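Local coordinates for uncharacterized hypothetical protein (Parabacteroides merdae, PDB 4EI0) that is of unknown function but belongs to the DUF4466 family and carries, in its N-terminal half, a sandwich of two antiparallel beta sheets, at residues B[38-43]-B[52-57]; B[72-77]-B[84-89]; B[97-102]-B[108-113]. All blocks are in the same frame, centred on the assembly; numbering follows the deposited sequence. Where two conformers were deposited one is given.

In the fold
From the N terminus, interaction 1 comes first: strand 35-43 in one sheet of a beta sandwich meets strand 51-58 in the facing sheet, closing an eight-residue connection. Interaction 2 closes the six-residue connection within the hairpin of strands 67-75 and 81-85, the latter the outermost strand of the first sheet within the chain. Interaction 3 closes five residues, joining strands 96-100 and 107-115 across the sandwich again. The contacts run in series; none encloses or crosses another. Interactions 1 and 3 touch, centres about 6 Å apart, because their strands are neighbours in both sheets. Interaction 2 touches interaction 3 through the pairing of strands 67-75 and 107-115 and through segment 84-89, which lies against 97-102.

Interaction 1. Residues B[38-43]-B[52-57]; sequences FAYAMA and SSAQVV
The selenium of Met42, a selenomethionine, rests on the methyl group of Ala54, with SE and CB 3.9 Å apart. Ala54 CB also meets the Tyr40 ring, but from another side: it lies at the ring's edge, near its plane, 4.2 Å from Tyr40 CE2. One small methyl is therefore shared by two long side chains of the opposite strand. Those two chains also pack on each other, since Met42 CG lies 3.8 Å above one face of the Tyr40 ring, offset toward the rim. The torsions explain the overlap. Met42 sets CG beside its backbone N (chi1 -55°) and then bends at its end (chi3 -82°), whereas Tyr40 extends its ring with CG opposite the backbone N (chi1 -177°).

This is packing between the two sheets of a beta sandwich, strand 35-43 belonging to one and strand 51-58 to the other. No hydrogen bond links the segments, and the closest alpha carbons, Met42 CA and Ala54 CA, are still 8.9 Å apart. Alternation along segment 38-43 sends Tyr40 and Met42 inward while Ala39, Ala41 and Ala43 occupy its other side. Large residues on this strand suit a small one on the facing strand: alanine adds little bulk of its own and lets the tyrosine and the flexible methionine chain (present here as selenomethionine) span most of the gap. Val131 touches both of these long side chains, and the Tyr40 ring also meets Phe129, so strand 124-133 borders the contact. The tyrosine is not purely an apolar filler, because its buried OH is hydrogen-bonded to Asn18 OD1. Near the start of strand 51-58, Ser52 and Ser53 both face Lys132 in a classic beta bulge, after which Ala54 turns its methyl into the sandwich.

Interaction 2. Residues B[72-77]-B[84-89]; sequences SYYTNS and VKVCSD
Ser72 and Val84 are joined by two backbone hydrogen bonds, Ser72 N to Val84 O at 2.8 Å and Val84 N to Ser72 O at 2.9 Å. The second lies in the carbonyl plane; in the first the donor is tilted 22° from it. Together they make an antiparallel hydrogen-bonded pair, and both side chains emerge on one face of the sheet, where the packing is tight. Val84 CG2 comes to the edge of the Tyr74 ring, near its plane, 3.7 Å from CD2. Farther along, Val86 CG2 touches Ser72 CB at 3.8 Å. Ser72 fits between these larger groups because it is small, and its OG, turned opposite the backbone N (chi1 168°), sits over a face of the Tyr74 ring, offset toward the rim. That buried hydroxyl is also hydrogen-bonded to Thr109 N.

The pair belongs to the beta hairpin of strands 67-75 and 81-85, the latter an outermost strand of its sheet within the chain. Branched valines suit this packed face, as their methyls fill it without long flexible tails. The other side is looser only in part: Lys85 points away from the partner strand and is exposed, as is Thr75, while Ser77, past the end of its strand, is exposed and poorly ordered; Tyr73, also directed away, is anchored by Asp69 and Arg111. The packed face continues into the dimer, where the Tyr74 ring stacks on Tyr74 of the second subunit and also meets Val84 of that subunit. An alanine in place of Tyr74 would probably leave the Val84 methyl and the Ser72 hydroxyl without their ring neighbour, abolish the intersubunit stack, since both copies would lose the ring, and deprive Ala107 O of the phenolic OH that bonds to it.

Interaction 3. Residues B[97-102]-B[108-113]; sequences TVIDFT and ATLRYY
Phe101 reaches across to Ala108 and Leu110 with the far end of its ring. The bond from CA to CB points toward the other segment, and CG stands beside the backbone N (chi1 -73°), a setting that carries the ring onward. Along one side of the ring, CD2 and CE2 pass Val86 CG2, and CE2 also meets the methyl of Ala108, with CE2 and CB 3.8 Å apart. At the tip, CZ touches both that methyl and Leu110 CD1, the latter at 4.1 Å, and also approaches the end of Met42. Ala108 CB lies at the ring edge, near its plane, so the small residue lets the ring come in end-on. Phe101 and Leu110 approach from opposite directions.

The same Leu110 CD1 serves a second neighbour, lying 3.9 Å from Ile99 CG2. Branching suits both residues here: one leucine methyl bridges an isoleucine and an aromatic ring.

The other end of the contact is more polar. Thr97 OG1 sits at the edge of the Tyr112 ring, in its plane, 3.8 Å from CE1. A water joins the two side chains, 2.7 Å from Thr97 OG1 and 2.8 Å from Tyr112 OH, so both hydroxyls are bonded across a gap they do not span directly. Thr97 OG1 has a further hydrogen bond to Thr92 OG1.

The touching parts run nearly antiparallel, 159° apart, with Ile99 CA and Leu110 CA 9.7 Å from each other, as expected of facing sheets in a beta sandwich rather than of paired strands. Strand 96-100 is hydrogen-bonded to strand 51-58 in one sheet, while strand 107-115 runs in the other between strands 35-43 and 67-75.

Interaction 1. Residues B[38-43]-B[52-57]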
ATOM      1  N   PHE B  38       6.084   0.374  17.522  1.00 44.89           N
ATOM      2  CA  PHE B  38       6.330  -0.870  16.791  1.00 41.98           C
ATOM      3  C   PHE B  38       5.517  -0.831  15.467  1.00 44.11           C
ATOM      4  O   PHE B  38       4.454  -0.209  15.414  1.00 40.87           O
ATOM      5  CB  PHE B  38       5.912  -2.086  17.625  1.00 43.07           C
ATOM      6  CG  PHE B  38       6.730  -2.317  18.865  1.00 38.08           C
ATOM      7  CD1 PHE B  38       6.429  -1.664  20.033  1.00 43.14           C
ATOM      8  CD2 PHE B  38       7.804  -3.160  18.841  1.00 45.92           C
ATOM      9  CE1 PHE B  38       7.186  -1.877  21.171  1.00 40.64           C
ATOM     10  CE2 PHE B  38       8.579  -3.368  19.969  1.00 48.45           C
ATOM     11  CZ  PHE B  38       8.262  -2.729  21.139  1.00 42.26           C
ATOM     12  N   ALA B  39       6.019  -1.486  14.417  1.00 36.02           N
ATOM     13  CA  ALA B  39       5.299  -1.646  13.153  1.00 43.35           C
ATOM     14  C   ALA B  39       5.071  -3.142  12.974  1.00 45.43           C
ATOM     15  O   ALA B  39       6.033  -3.888  12.808  1.00 43.71           O
ATOM     16  CB  ALA B  39       6.091  -1.073  11.987  1.00 36.49           C
ATOM     17  N   TYR B  40       3.814  -3.572  13.090  1.00 43.34           N
ATOM     18  CA  TYR B  40       3.434  -4.990  13.083  1.00 37.72           C
ATOM     19  C   TYR B  40       2.814  -5.287  11.707  1.00 39.61           C
ATOM     20  O   TYR B  40       1.741  -4.780  11.407  1.00 42.07           O
ATOM     21  CB  TYR B  40       2.418  -5.297  14.143  1.00 44.64           C
ATOM     22  CG  TYR B  40       1.995  -6.759  14.281  1.00 47.56           C
ATOM     23  CD1 TYR B  40       2.915  -7.792  14.210  1.00 45.86           C
ATOM     24  CD2 TYR B  40       0.662  -7.097  14.523  1.00 49.27           C
ATOM     25  CE1 TYR B  40       2.526  -9.124  14.338  1.00 43.57           C
ATOM     26  CE2 TYR B  40       0.264  -8.431  14.682  1.00 50.88           C
ATOM     27  CZ  TYR B  40       1.202  -9.441  14.597  1.00 46.75           C
ATOM     28  OH  TYR B  40       0.809 -10.767  14.757  1.00 43.55           O
ATOM     29  N   ALA B  41       3.515  -6.108  10.913  1.00 39.13           N
ATOM     30  CA  ALA B  41       3.117  -6.506   9.557  1.00 41.16           C
ATOM     31  C   ALA B  41       2.476  -7.869   9.572  1.00 42.44           C
ATOM     32  O   ALA B  41       3.015  -8.800  10.182  1.00 49.03           O
ATOM     33  CB  ALA B  41       4.336  -6.537   8.643  1.00 39.58           C
HETATM   34  N   MSE B  42       1.376  -8.000   8.836  1.00 42.56           N
HETATM   35  CA  MSE B  42       0.625  -9.259   8.713  1.00 45.72           C
HETATM   36  C   MSE B  42       0.290  -9.509   7.256  1.00 45.35           C
HETATM   37  O   MSE B  42       0.112  -8.573   6.499  1.00 40.67           O
HETATM   38  CB  MSE B  42      -0.687  -9.158   9.507  1.00 43.88           C
HETATM   39  CG  MSE B  42      -0.500  -8.781  10.960  1.00 45.87           C
HETATM   40 SE   MSE B  42      -2.051  -7.906  11.697  0.75 46.65          SE
HETATM   41  CE  MSE B  42      -1.500  -6.123  10.916  1.00 42.61           C
ATOM     42  N   ALA B  43       0.219 -10.765   6.839  1.00 48.35           N
ATOM     43  CA  ALA B  43      -0.104 -11.087   5.420  1.00 47.29           C
ATOM     44  C   ALA B  43      -0.652 -12.502   5.318  1.00 49.40           C
ATOM     45  O   ALA B  43      -0.196 -13.389   6.026  1.00 48.54           O
ATOM     46  CB  ALA B  43       1.113 -10.934   4.489  1.00 43.46           C
ATOM     47  N   SER B  52      -8.471 -10.626  10.227  1.00 37.80           N
ATOM     48  CA  SER B  52      -9.609 -10.391  11.155  1.00 43.39           C
ATOM     49  C   SER B  52      -9.325  -9.479  12.342  1.00 49.74           C
ATOM     50  O   SER B  52     -10.141  -8.588  12.672  1.00 45.14           O
ATOM     51  CB  SER B  52     -10.130 -11.732  11.689  1.00 45.94           C
ATOM     52  OG  SER B  52     -10.389 -12.596  10.566  1.00 52.19           O
ATOM     53  N   SER B  53      -8.193  -9.706  12.997  1.00 49.12           N
ATOM     54  CA  SER B  53      -7.844  -8.968  14.231  1.00 47.44           C
ATOM     55  C   SER B  53      -6.373  -9.092  14.559  1.00 42.19           C
ATOM     56  O   SER B  53      -5.688 -10.003  14.088  1.00 43.08           O
ATOM     57  CB  SER B  53      -8.694  -9.416  15.424  1.00 51.62           C
ATOM     58  OG  SER B  53      -8.422 -10.762  15.786  1.00 46.59           O
ATOM     59  N   ALA B  54      -5.902  -8.160  15.385  1.00 43.90           N
ATOM     60  CA  ALA B  54      -4.503  -8.135  15.847  1.00 45.45           C
ATOM     61  C   ALA B  54      -4.499  -7.861  17.357  1.00 41.70           C
ATOM     62  O   ALA B  54      -5.395  -7.215  17.868  1.00 43.45           O
ATOM     63  CB  ALA B  54      -3.738  -7.070  15.096  1.00 34.97           C
ATOM     64  N   GLN B  55      -3.482  -8.328  18.053  1.00 38.76           N
ATOM     65  CA  GLN B  55      -3.400  -8.131  19.459  1.00 40.51           C
ATOM     66  C   GLN B  55      -1.958  -7.999  19.919  1.00 47.13           C
ATOM     67  O   GLN B  55      -1.070  -8.533  19.280  1.00 40.89           O
ATOM     68  CB  GLN B  55      -4.085  -9.350  20.126  1.00 44.67           C
ATOM     69  CG  GLN B  55      -3.792  -9.527  21.559  1.00 45.99           C
ATOM     70  CD  GLN B  55      -4.498 -10.720  22.131  1.00 44.49           C
ATOM     71  OE1 GLN B  55      -5.712 -10.758  22.237  1.00 55.38           O
ATOM     72  NE2 GLN B  55      -3.720 -11.697  22.550  1.00 49.17           N
ATOM     73  N   VAL B  56      -1.714  -7.235  20.983  1.00 40.00           N
ATOM     74  CA  VAL B  56      -0.391  -7.233  21.631  1.00 38.78           C
ATOM     75  C   VAL B  56      -0.610  -7.379  23.124  1.00 41.61           C
ATOM     76  O   VAL B  56      -1.518  -6.727  23.700  1.00 42.36           O
ATOM     77  CB  VAL B  56       0.396  -5.960  21.492  1.00 44.85           C
ATOM     78  CG1 VAL B  56       1.871  -6.288  21.666  1.00 44.33           C
ATOM     79  CG2 VAL B  56       0.106  -5.289  20.217  1.00 49.57           C
ATOM     80  N   VAL B  57       0.168  -8.261  23.731  1.00 45.74           N
ATOM     81  CA  VAL B  57       0.199  -8.442  25.179  1.00 45.94           C
ATOM     82  C   VAL B  57       1.570  -7.931  25.614  1.00 44.00           C
ATOM     83  O   VAL B  57       2.578  -8.425  25.156  1.00 44.27           O
ATOM     84  CB  VAL B  57       0.021  -9.941  25.569  1.00 46.75           C
ATOM     85  CG1 VAL B  57       0.199 -10.125  27.078  1.00 48.55           C
ATOM     86  CG2 VAL B  57      -1.343 -10.486  25.117  1.00 41.25           C
TER

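Interaction 2. Residues B[72-77]-B[84-89]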
ATOM      1  N   SER B  72      -3.735   1.067   8.389  1.00 41.43           N
ATOM      2  CA  SER B  72      -2.618   0.324   7.864  1.00 40.82           C
ATOM      3  C   SER B  72      -1.835   1.294   7.017  1.00 38.15           C
ATOM      4  O   SER B  72      -2.398   2.078   6.289  1.00 40.96           O
ATOM      5  CB  SER B  72      -3.050  -0.887   7.041  1.00 48.92           C
ATOM      6  OG  SER B  72      -1.952  -1.412   6.324  1.00 38.63           O
ATOM      7  N   TYR B  73      -0.515   1.235   7.152  1.00 38.70           N
ATOM      8  CA  TYR B  73       0.417   2.098   6.433  1.00 40.91           C
ATOM      9  C   TYR B  73       1.000   1.292   5.297  1.00 45.67           C
ATOM     10  O   TYR B  73       1.839   0.468   5.538  1.00 50.67           O
ATOM     11  CB  TYR B  73       1.514   2.599   7.412  1.00 41.60           C
ATOM     12  CG  TYR B  73       0.899   3.640   8.353  1.00 42.26           C
ATOM     13  CD1 TYR B  73       0.826   4.981   7.973  1.00 42.77           C
ATOM     14  CD2 TYR B  73       0.315   3.270   9.539  1.00 44.61           C
ATOM     15  CE1 TYR B  73       0.200   5.909   8.784  1.00 45.61           C
ATOM     16  CE2 TYR B  73      -0.311   4.185  10.348  1.00 49.08           C
ATOM     17  CZ  TYR B  73      -0.366   5.514   9.956  1.00 47.65           C
ATOM     18  OH  TYR B  73      -1.044   6.426  10.726  1.00 44.05           O
ATOM     19  N   TYR B  74       0.533   1.546   4.074  1.00 40.95           N
ATOM     20  CA  TYR B  74       1.058   0.978   2.855  1.00 42.43           C
ATOM     21  C   TYR B  74       2.113   1.997   2.322  1.00 49.08           C
ATOM     22  O   TYR B  74       2.156   3.131   2.770  1.00 60.33           O
ATOM     23  CB  TYR B  74      -0.098   0.702   1.827  1.00 43.64           C
ATOM     24  CG  TYR B  74      -1.125  -0.290   2.361  1.00 47.06           C
ATOM     25  CD1 TYR B  74      -0.822  -1.647   2.456  1.00 41.45           C
ATOM     26  CD2 TYR B  74      -2.338   0.138   2.846  1.00 42.99           C
ATOM     27  CE1 TYR B  74      -1.723  -2.551   2.975  1.00 42.37           C
ATOM     28  CE2 TYR B  74      -3.244  -0.762   3.373  1.00 43.51           C
ATOM     29  CZ  TYR B  74      -2.937  -2.108   3.408  1.00 37.98           C
ATOM     30  OH  TYR B  74      -3.801  -2.973   4.048  1.00 39.01           O
ATOM     31  N   THR B  75       3.025   1.565   1.486  1.00 62.28           N
ATOM     32  CA  THR B  75       4.078   2.459   0.981  1.00 63.86           C
ATOM     33  C   THR B  75       3.854   2.666  -0.485  1.00 64.06           C
ATOM     34  O   THR B  75       3.635   1.700  -1.174  1.00 70.73           O
ATOM     35  CB  THR B  75       5.467   1.824   1.154  1.00 64.42           C
ATOM     36  OG1 THR B  75       5.702   1.578   2.537  1.00 79.25           O
ATOM     37  CG2 THR B  75       6.557   2.749   0.654  1.00 77.01           C
ATOM     38  N   ASN B  76       3.909   3.899  -0.979  1.00 60.66           N
ATOM     39  CA  ASN B  76       3.835   4.120  -2.430  1.00 71.08           C
ATOM     40  C   ASN B  76       5.202   3.793  -3.082  1.00 80.45           C
ATOM     41  O   ASN B  76       6.117   3.289  -2.403  1.00 75.51           O
ATOM     42  CB  ASN B  76       3.348   5.547  -2.747  1.00 68.52           C
ATOM     43  CG  ASN B  76       4.293   6.624  -2.223  1.00 75.02           C
ATOM     44  OD1 ASN B  76       5.454   6.361  -1.913  1.00 78.97           O
ATOM     45  ND2 ASN B  76       3.795   7.840  -2.121  1.00 75.44           N
ATOM     46  N   SER B  77       5.346   4.054  -4.380  1.00 83.63           N
ATOM     47  CA  SER B  77       6.647   3.867  -5.061  1.00 97.34           C
ATOM     48  C   SER B  77       7.747   4.757  -4.470  1.00 99.00           C
ATOM     49  O   SER B  77       8.876   4.309  -4.306  1.00106.54           O
ATOM     50  CB  SER B  77       6.501   4.149  -6.550  1.00 82.02           C
ATOM     51  OG  SER B  77       5.704   5.293  -6.704  1.00 90.04           O
ATOM     52  N   VAL B  84      -4.514   3.891   5.384  1.00 41.26           N
ATOM     53  CA  VAL B  84      -5.837   3.430   4.967  1.00 39.09           C
ATOM     54  C   VAL B  84      -6.507   2.924   6.228  1.00 37.59           C
ATOM     55  O   VAL B  84      -5.972   2.055   6.958  1.00 42.58           O
ATOM     56  CB  VAL B  84      -5.762   2.306   3.895  1.00 40.40           C
ATOM     57  CG1 VAL B  84      -7.183   1.824   3.540  1.00 40.35           C
ATOM     58  CG2 VAL B  84      -4.979   2.778   2.694  1.00 40.35           C
ATOM     59  N   LYS B  85      -7.670   3.447   6.536  1.00 37.76           N
ATOM     60  CA  LYS B  85      -8.318   3.152   7.866  1.00 37.28           C
ATOM     61  C   LYS B  85      -9.068   1.834   7.768  1.00 38.88           C
ATOM     62  O   LYS B  85     -10.228   1.774   7.409  1.00 42.73           O
ATOM     63  CB  LYS B  85      -9.247   4.300   8.316  1.00 43.26           C
ATOM     64  CG  LYS B  85      -9.894   4.127   9.705  1.00 45.48           C
ATOM     65  CD  LYS B  85      -9.906   5.395  10.550  1.00 53.50           C
ATOM     66  CE  LYS B  85     -10.839   5.283  11.769  1.00 57.61           C
ATOM     67  NZ  LYS B  85     -11.695   6.485  12.021  1.00 53.42           N
ATOM     68  N   VAL B  86      -8.382   0.761   8.141  1.00 40.40           N
ATOM     69  CA  VAL B  86      -8.881  -0.588   7.910  1.00 44.87           C
ATOM     70  C   VAL B  86      -9.427  -1.241   9.165  1.00 42.10           C
ATOM     71  O   VAL B  86     -10.017  -2.315   9.100  1.00 44.87           O
ATOM     72  CB  VAL B  86      -7.793  -1.493   7.297  1.00 36.35           C
ATOM     73  CG1 VAL B  86      -7.404  -1.031   5.873  1.00 37.95           C
ATOM     74  CG2 VAL B  86      -6.596  -1.550   8.196  1.00 39.45           C
ATOM     75  N   CYS B  87      -9.249  -0.597  10.297  1.00 42.88           N
ATOM     76  CA  CYS B  87      -9.682  -1.131  11.583  1.00 42.91           C
ATOM     77  C   CYS B  87     -10.599  -0.211  12.317  1.00 43.68           C
ATOM     78  O   CYS B  87     -10.628   1.021  12.085  1.00 43.71           O
ATOM     79  CB  CYS B  87      -8.485  -1.366  12.502  1.00 48.92           C
ATOM     80  SG  CYS B  87      -7.277  -2.582  11.994  1.00 43.41           S
ATOM     81  N   SER B  88     -11.347  -0.788  13.252  1.00 43.64           N
ATOM     82  CA  SER B  88     -12.072   0.042  14.225  1.00 44.57           C
ATOM     83  C   SER B  88     -11.074   0.411  15.336  1.00 41.85           C
ATOM     84  O   SER B  88      -9.948  -0.056  15.329  1.00 42.47           O
ATOM     85  CB  SER B  88     -13.270  -0.709  14.764  1.00 44.96           C
ATOM     86  OG  SER B  88     -12.896  -2.047  15.068  1.00 47.77           O
ATOM     87  N   ASP B  89     -11.467   1.247  16.289  1.00 40.05           N
ATOM     88  CA  ASP B  89     -10.515   1.684  17.313  1.00 46.34           C
ATOM     89  C   ASP B  89     -10.030   0.510  18.155  1.00 39.10           C
ATOM     90  O   ASP B  89     -10.776  -0.432  18.411  1.00 40.74           O
ATOM     91  CB  ASP B  89     -11.101   2.756  18.233  1.00 53.00           C
ATOM     92  CG  ASP B  89     -11.469   4.059  17.481  1.00 62.80           C
ATOM     93  OD1 ASP B  89     -10.776   4.388  16.517  1.00 47.67           O
ATOM     94  OD2 ASP B  89     -12.435   4.752  17.883  1.00 57.66           O
TER

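Interaction 3. Residues B[97-102]-B[108-113]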
ATOM      1  N   THR B  97      -3.903  -5.239  24.230  1.00 41.42           N
ATOM      2  CA  THR B  97      -4.490  -4.322  23.269  1.00 39.45           C
ATOM      3  C   THR B  97      -5.009  -5.152  22.089  1.00 41.31           C
ATOM      4  O   THR B  97      -4.266  -5.936  21.544  1.00 40.41           O
ATOM      5  CB  THR B  97      -3.455  -3.311  22.772  1.00 39.92           C
ATOM      6  OG1 THR B  97      -2.977  -2.525  23.869  1.00 41.81           O
ATOM      7  CG2 THR B  97      -4.040  -2.429  21.646  1.00 38.34           C
ATOM      8  N   VAL B  98      -6.271  -4.979  21.718  1.00 42.59           N
ATOM      9  CA  VAL B  98      -6.843  -5.713  20.594  0.50 38.50           C
ATOM     10  C   VAL B  98      -7.427  -4.719  19.623  1.00 37.43           C
ATOM     11  O   VAL B  98      -7.929  -3.643  20.016  1.00 40.09           O
ATOM     12  CB  VAL B  98      -7.913  -6.710  21.068  0.50 45.37           C
ATOM     13  CG1 VAL B  98      -9.125  -5.968  21.622  0.50 35.35           C
ATOM     14  CG2 VAL B  98      -8.271  -7.683  19.948  0.50 53.34           C
ATOM     15  N   ILE B  99      -7.344  -5.054  18.346  1.00 43.70           N
ATOM     16  CA  ILE B  99      -7.947  -4.232  17.313  1.00 40.38           C
ATOM     17  C   ILE B  99      -8.552  -5.173  16.239  1.00 41.38           C
ATOM     18  O   ILE B  99      -7.947  -6.189  15.901  1.00 40.22           O
ATOM     19  CB  ILE B  99      -6.938  -3.260  16.702  1.00 40.97           C
ATOM     20  CG1 ILE B  99      -7.670  -2.215  15.867  1.00 46.44           C
ATOM     21  CG2 ILE B  99      -5.910  -4.057  15.902  1.00 37.46           C
ATOM     22  CD1 ILE B  99      -6.812  -1.035  15.443  1.00 42.13           C
ATOM     23  N   ASP B 100      -9.729  -4.809  15.740  1.00 42.03           N
ATOM     24  CA  ASP B 100     -10.469  -5.607  14.739  1.00 46.76           C
ATOM     25  C   ASP B 100     -10.392  -4.962  13.390  1.00 52.46           C
ATOM     26  O   ASP B 100     -10.597  -3.740  13.280  1.00 44.79           O
ATOM     27  CB  ASP B 100     -11.951  -5.685  15.087  1.00 48.37           C
ATOM     28  CG  ASP B 100     -12.243  -6.634  16.222  1.00 55.49           C
ATOM     29  OD1 ASP B 100     -11.513  -7.605  16.374  1.00 59.97           O
ATOM     30  OD2 ASP B 100     -13.207  -6.406  16.963  1.00 92.07           O
ATOM     31  N   PHE B 101     -10.179  -5.774  12.349  1.00 46.11           N
ATOM     32  CA  PHE B 101     -10.264  -5.234  11.007  1.00 42.22           C
ATOM     33  C   PHE B 101     -11.744  -5.105  10.622  1.00 49.91           C
ATOM     34  O   PHE B 101     -12.512  -6.003  10.844  1.00 47.30           O
ATOM     35  CB  PHE B 101      -9.529  -6.134  10.032  1.00 45.02           C
ATOM     36  CG  PHE B 101      -8.046  -6.053  10.143  1.00 40.54           C
ATOM     37  CD1 PHE B 101      -7.382  -6.786  11.082  1.00 42.15           C
ATOM     38  CD2 PHE B 101      -7.321  -5.291   9.254  1.00 45.06           C
ATOM     39  CE1 PHE B 101      -6.028  -6.718  11.188  1.00 42.09           C
ATOM     40  CE2 PHE B 101      -5.963  -5.188   9.370  1.00 44.84           C
ATOM     41  CZ  PHE B 101      -5.308  -5.909  10.322  1.00 43.82           C
ATOM     42  N   THR B 102     -12.141  -3.983  10.051  1.00 44.48           N
ATOM     43  CA  THR B 102     -13.504  -3.815   9.530  1.00 43.80           C
ATOM     44  C   THR B 102     -13.455  -3.701   8.016  1.00 44.03           C
ATOM     45  O   THR B 102     -14.471  -3.516   7.413  1.00 44.24           O
ATOM     46  CB  THR B 102     -14.176  -2.567  10.142  1.00 53.03           C
ATOM     47  OG1 THR B 102     -13.257  -1.470  10.029  1.00 45.82           O
ATOM     48  CG2 THR B 102     -14.474  -2.819  11.660  1.00 47.06           C
ATOM     49  N   ALA B 108      -1.497  -5.995   5.932  1.00 37.44           N
ATOM     50  CA  ALA B 108      -1.539  -4.669   6.583  1.00 40.37           C
ATOM     51  C   ALA B 108      -0.332  -4.524   7.499  1.00 39.08           C
ATOM     52  O   ALA B 108       0.261  -5.500   7.930  1.00 38.51           O
ATOM     53  CB  ALA B 108      -2.796  -4.499   7.388  1.00 37.72           C
ATOM     54  N   THR B 109       0.026  -3.278   7.761  1.00 39.49           N
ATOM     55  CA  THR B 109       1.023  -2.940   8.776  1.00 39.60           C
ATOM     56  C   THR B 109       0.469  -1.911   9.711  1.00 40.55           C
ATOM     57  O   THR B 109       0.088  -0.831   9.284  1.00 40.04           O
ATOM     58  CB  THR B 109       2.281  -2.376   8.146  1.00 40.57           C
ATOM     59  OG1 THR B 109       2.806  -3.330   7.263  1.00 44.68           O
ATOM     60  CG2 THR B 109       3.349  -2.038   9.207  1.00 37.14           C
ATOM     61  N   LEU B 110       0.313  -2.298  10.955  1.00 37.77           N
ATOM     62  CA  LEU B 110      -0.304  -1.457  11.956  1.00 38.93           C
ATOM     63  C   LEU B 110       0.766  -1.027  12.907  1.00 43.77           C
ATOM     64  O   LEU B 110       1.670  -1.813  13.204  1.00 44.20           O
ATOM     65  CB  LEU B 110      -1.371  -2.203  12.747  1.00 36.35           C
ATOM     66  CG  LEU B 110      -2.629  -2.694  12.010  1.00 39.02           C
ATOM     67  CD1 LEU B 110      -3.429  -3.509  12.999  1.00 32.47           C
ATOM     68  CD2 LEU B 110      -3.425  -1.512  11.432  1.00 41.11           C
ATOM     69  N   ARG B 111       0.667   0.230  13.353  1.00 42.47           N
ATOM     70  CA  ARG B 111       1.574   0.792  14.362  1.00 36.90           C
ATOM     71  C   ARG B 111       0.986   0.694  15.733  1.00 34.88           C
ATOM     72  O   ARG B 111      -0.169   1.082  15.957  1.00 39.14           O
ATOM     73  CB  ARG B 111       1.874   2.212  14.002  1.00 40.24           C
ATOM     74  CG  ARG B 111       2.712   2.264  12.738  1.00 44.68           C
ATOM     75  CD  ARG B 111       2.935   3.673  12.263  1.00 50.30           C
ATOM     76  NE  ARG B 111       3.657   3.604  11.016  1.00 53.58           N
ATOM     77  CZ  ARG B 111       3.806   4.612  10.184  1.00 50.85           C
ATOM     78  NH1 ARG B 111       3.279   5.790  10.457  1.00 53.22           N
ATOM     79  NH2 ARG B 111       4.456   4.417   9.061  1.00 51.95           N
ATOM     80  N   TYR B 112       1.760   0.123  16.655  1.00 37.82           N
ATOM     81  CA  TYR B 112       1.399   0.016  18.062  1.00 36.54           C
ATOM     82  C   TYR B 112       2.299   0.934  18.871  1.00 39.70           C
ATOM     83  O   TYR B 112       3.525   0.968  18.654  1.00 39.30           O
ATOM     84  CB  TYR B 112       1.572  -1.418  18.524  1.00 34.33           C
ATOM     85  CG  TYR B 112       1.544  -1.681  20.022  1.00 42.85           C
ATOM     86  CD1 TYR B 112       0.361  -1.688  20.736  1.00 38.32           C
ATOM     87  CD2 TYR B 112       2.700  -2.006  20.704  1.00 45.30           C
ATOM     88  CE1 TYR B 112       0.332  -1.940  22.090  1.00 39.82           C
ATOM     89  CE2 TYR B 112       2.689  -2.246  22.059  1.00 42.56           C
ATOM     90  CZ  TYR B 112       1.512  -2.227  22.740  1.00 43.78           C
ATOM     91  OH  TYR B 112       1.496  -2.519  24.069  1.00 46.14           O
ATOM     92  N   TYR B 113       1.673   1.655  19.788  1.00 33.93           N
ATOM     93  CA  TYR B 113       2.311   2.618  20.663  1.00 39.93           C
ATOM     94  C   TYR B 113       2.112   2.182  22.109  1.00 39.32           C
ATOM     95  O   TYR B 113       0.985   2.109  22.592  1.00 42.15           O
ATOM     96  CB  TYR B 113       1.689   3.989  20.423  1.00 41.42           C
ATOM     97  CG  TYR B 113       1.950   4.501  19.035  1.00 45.96           C
ATOM     98  CD1 TYR B 113       3.088   5.238  18.746  1.00 47.35           C
ATOM     99  CD2 TYR B 113       1.057   4.258  18.015  1.00 45.20           C
ATOM    100  CE1 TYR B 113       3.321   5.723  17.477  1.00 45.12           C
ATOM    101  CE2 TYR B 113       1.273   4.730  16.743  1.00 47.33           C
ATOM    102  CZ  TYR B 113       2.402   5.456  16.483  1.00 51.35           C
ATOM    103  OH  TYR B 113       2.601   5.863  15.229  1.00 50.87           O
TER
HETATM  104  O   HOH W   1      -0.867  -3.478  25.223  1.00 41.43           O